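Local coordinates for protein fructosyl amine: oxygen oxidoreductase (PDB 3DJE) that oxidatively deglycates fructosyl amino acids as an FAD-dependent fructosamine oxidase (amadoriase) of the MSOX/MTOX family, at residues T19-H24 against N375-A380. Sequence-based numbering, arbitrary orientation.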
ATOM      1  N   THR A  19       0.280  -8.028   9.780  1.00  8.86           N
ATOM      2  CA  THR A  19       0.545  -7.446  11.095  1.00 10.02           C
ATOM      3  C   THR A  19      -0.750  -6.928  11.727  1.00  9.33           C
ATOM      4  O   THR A  19      -0.999  -7.159  12.926  1.00  9.01           O
ATOM      5  CB  THR A  19       1.643  -6.382  11.048  1.00 10.72           C
ATOM      6  OG1 THR A  19       2.871  -7.021  10.705  1.00 12.51           O
ATOM      7  CG2 THR A  19       1.825  -5.694  12.406  1.00 11.23           C
ATOM      8  N   SER A  20      -1.584  -6.254  10.927  1.00  8.90           N
ATOM      9  CA  SER A  20      -2.881  -5.775  11.438  1.00  9.04           C
ATOM     10  C   SER A  20      -3.708  -6.951  11.983  1.00  8.94           C
ATOM     11  O   SER A  20      -4.316  -6.885  13.084  1.00  8.91           O
ATOM     12  CB  SER A  20      -3.682  -5.073  10.344  1.00  9.75           C
ATOM     13  OG  SER A  20      -4.748  -4.356  10.944  1.00 10.05           O
ATOM     14  N   THR A  21      -3.725  -8.035  11.210  1.00  8.76           N
ATOM     15  CA  THR A  21      -4.445  -9.234  11.600  1.00  8.90           C
ATOM     16  C   THR A  21      -3.883  -9.822  12.903  1.00  8.78           C
ATOM     17  O   THR A  21      -4.648 -10.176  13.810  1.00  9.44           O
ATOM     18  CB  THR A  21      -4.462 -10.265  10.461  1.00  8.96           C
ATOM     19  OG1 THR A  21      -5.068  -9.674   9.303  1.00 10.52           O
ATOM     20  CG2 THR A  21      -5.310 -11.467  10.858  1.00  8.79           C
ATOM     21  N   ALA A  22      -2.554  -9.911  13.000  1.00  8.29           N
ATOM     22  CA  ALA A  22      -1.902 -10.422  14.211  1.00  9.02           C
ATOM     23  C   ALA A  22      -2.292  -9.602  15.440  1.00  9.28           C
ATOM     24  O   ALA A  22      -2.655 -10.152  16.489  1.00  9.92           O
ATOM     25  CB  ALA A  22      -0.394 -10.441  14.025  1.00  9.28           C
ATOM     26  N   LEU A  23      -2.247  -8.279  15.286  1.00  9.09           N
ATOM     27  CA  LEU A  23      -2.597  -7.354  16.360  1.00  9.54           C
ATOM     28  C   LEU A  23      -4.032  -7.548  16.804  1.00  9.63           C
ATOM     29  O   LEU A  23      -4.308  -7.652  18.015  1.00 10.20           O
ATOM     30  CB  LEU A  23      -2.366  -5.910  15.905  1.00  9.49           C
ATOM     31  CG  LEU A  23      -2.759  -4.852  16.942  1.00 10.06           C
ATOM     32  CD1 LEU A  23      -1.899  -4.985  18.211  1.00 14.09           C
ATOM     33  CD2 LEU A  23      -2.654  -3.449  16.317  1.00 11.07           C
ATOM     34  N   HIS A  24      -4.951  -7.603  15.836  1.00  9.49           N
ATOM     35  CA  HIS A  24      -6.364  -7.731  16.174  1.00 10.26           C
ATOM     36  C   HIS A  24      -6.731  -9.097  16.727  1.00  9.94           C
ATOM     37  O   HIS A  24      -7.564  -9.180  17.631  1.00 10.52           O
ATOM     38  CB  HIS A  24      -7.247  -7.257  15.033  1.00 10.97           C
ATOM     39  CG  HIS A  24      -7.224  -5.774  14.884  1.00 11.54           C
ATOM     40  ND1 HIS A  24      -7.860  -4.937  15.777  1.00 14.31           N
ATOM     41  CD2 HIS A  24      -6.600  -4.971  13.989  1.00 10.34           C
ATOM     42  CE1 HIS A  24      -7.659  -3.679  15.415  1.00 13.76           C
ATOM     43  NE2 HIS A  24      -6.891  -3.673  14.338  1.00 11.97           N
ATOM     44  N   ASN A 375      -9.283  -6.177  11.958  1.00 11.57           N
ATOM     45  CA  ASN A 375     -10.591  -6.480  12.551  1.00 12.62           C
ATOM     46  C   ASN A 375     -11.517  -7.116  11.526  1.00 12.83           C
ATOM     47  O   ASN A 375     -12.278  -8.042  11.842  1.00 12.60           O
ATOM     48  CB  ASN A 375     -11.233  -5.218  13.133  1.00 13.97           C
ATOM     49  CG  ASN A 375     -11.018  -5.095  14.629  1.00 17.89           C
ATOM     50  OD1 ASN A 375     -10.809  -6.090  15.337  1.00 22.39           O
ATOM     51  ND2 ASN A 375     -11.057  -3.858  15.123  1.00 23.17           N
ATOM     52  N   LEU A 376     -11.448  -6.609  10.297  1.00 12.46           N
ATOM     53  CA  LEU A 376     -12.280  -7.118   9.212  1.00 12.39           C
ATOM     54  C   LEU A 376     -11.819  -8.520   8.769  1.00 11.55           C
ATOM     55  O   LEU A 376     -12.629  -9.386   8.471  1.00 11.27           O
ATOM     56  CB  LEU A 376     -12.274  -6.146   8.031  1.00 12.36           C
ATOM     57  CG  LEU A 376     -13.194  -6.491   6.863  1.00 14.03           C
ATOM     58  CD1 LEU A 376     -14.687  -6.552   7.302  1.00 16.68           C
ATOM     59  CD2 LEU A 376     -12.979  -5.482   5.727  1.00 13.69           C
ATOM     60  N   ILE A 377     -10.510  -8.738   8.773  1.00 10.66           N
ATOM     61  CA  ILE A 377      -9.956 -10.039   8.404  1.00 10.80           C
ATOM     62  C   ILE A 377     -10.300 -11.093   9.479  1.00 11.33           C
ATOM     63  O   ILE A 377     -10.650 -12.248   9.167  1.00 11.50           O
ATOM     64  CB  ILE A 377      -8.419  -9.951   8.150  1.00 10.74           C
ATOM     65  CG1 ILE A 377      -8.131  -9.045   6.926  1.00 10.25           C
ATOM     66  CG2 ILE A 377      -7.817 -11.362   7.987  1.00 11.17           C
ATOM     67  CD1 ILE A 377      -6.689  -8.547   6.824  1.00 11.29           C
ATOM     68  N   VAL A 378     -10.210 -10.692  10.747  1.00 10.82           N
ATOM     69  CA  VAL A 378     -10.651 -11.580  11.850  1.00 11.26           C
ATOM     70  C   VAL A 378     -12.170 -11.835  11.744  1.00 11.51           C
ATOM     71  O   VAL A 378     -12.625 -12.959  11.917  1.00 11.83           O
ATOM     72  CB  VAL A 378     -10.228 -11.067  13.232  1.00 11.78           C
ATOM     73  CG1 VAL A 378     -10.758 -11.997  14.349  1.00 11.83           C
ATOM     74  CG2 VAL A 378      -8.698 -11.017  13.322  1.00 11.88           C
ATOM     75  N   ASP A 379     -12.947 -10.789  11.454  1.00 12.81           N
ATOM     76  CA  ASP A 379     -14.378 -10.969  11.242  1.00 13.67           C
ATOM     77  C   ASP A 379     -14.667 -12.019  10.164  1.00 14.48           C
ATOM     78  O   ASP A 379     -15.576 -12.833  10.302  1.00 14.35           O
ATOM     79  CB  ASP A 379     -15.036  -9.644  10.881  1.00 14.22           C
ATOM     80  CG  ASP A 379     -15.240  -8.728  12.088  1.00 16.43           C
ATOM     81  OD1 ASP A 379     -15.069  -9.159  13.262  1.00 19.25           O
ATOM     82  OD2 ASP A 379     -15.596  -7.551  11.847  1.00 18.66           O
ATOM     83  N   ALA A 380     -13.879 -12.009   9.092  1.00 14.08           N
ATOM     84  CA  ALA A 380     -14.058 -12.998   8.035  1.00 14.74           C
ATOM     85  C   ALA A 380     -13.847 -14.409   8.577  1.00 15.82           C
ATOM     86  O   ALA A 380     -14.640 -15.309   8.302  1.00 15.58           O
ATOM     87  CB  ALA A 380     -13.129 -12.708   6.863  1.00 14.50           C
TER
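T21 meets I377 across the two helices, their CA atoms 6.4 Å apart and their side chains crossing at about a right angle. One residue earlier, S20, whose OG borders the H24 ring edge in plane, bonds to L370 O and G374 N, tying helix 16-27 to the start of helix 373-382. The hydroxyl OG1 of T21 lies 3.2 Å from CD1 and 3.5 Å from CG2 of I377, so the isoleucine embraces it with both branches. That contact is van der Waals; the polar partner of OG1 is the carbonyl O of W17, one turn back in its own helix, reached because chi1 of -58° sets OG1 beside the backbone N. The methyl CG2 of T21 lies 3.8 Å from CG2 of I377 and 4.2 Å from CG2 of V378. The same V378 methyl is 4.4 Å from CB of H24, so it reaches toward both residues. At H24 the imidazole turns one face to N375, whose amide plane is tilted 44° to the ring. Here ND1 approaches OD1 of N375 to 3.2 Å, but the poor angle excludes a hydrogen bond. Both groups are anchored by other bonds: NE2 of H24 to the carbonyl of P371, and OD1 of N375 to R28. The short segments cross at -71° with axes 8.5 Å apart. Helix 16-27 follows strand 9-12 and a GxGxxG-type sequence, consistent with the dinucleotide-binding helix of a Rossmann-type FAD domain, and F214 of strand 212-215 touches both T21 and I377, while I347 of strand 346-347 packs against helix 373-382.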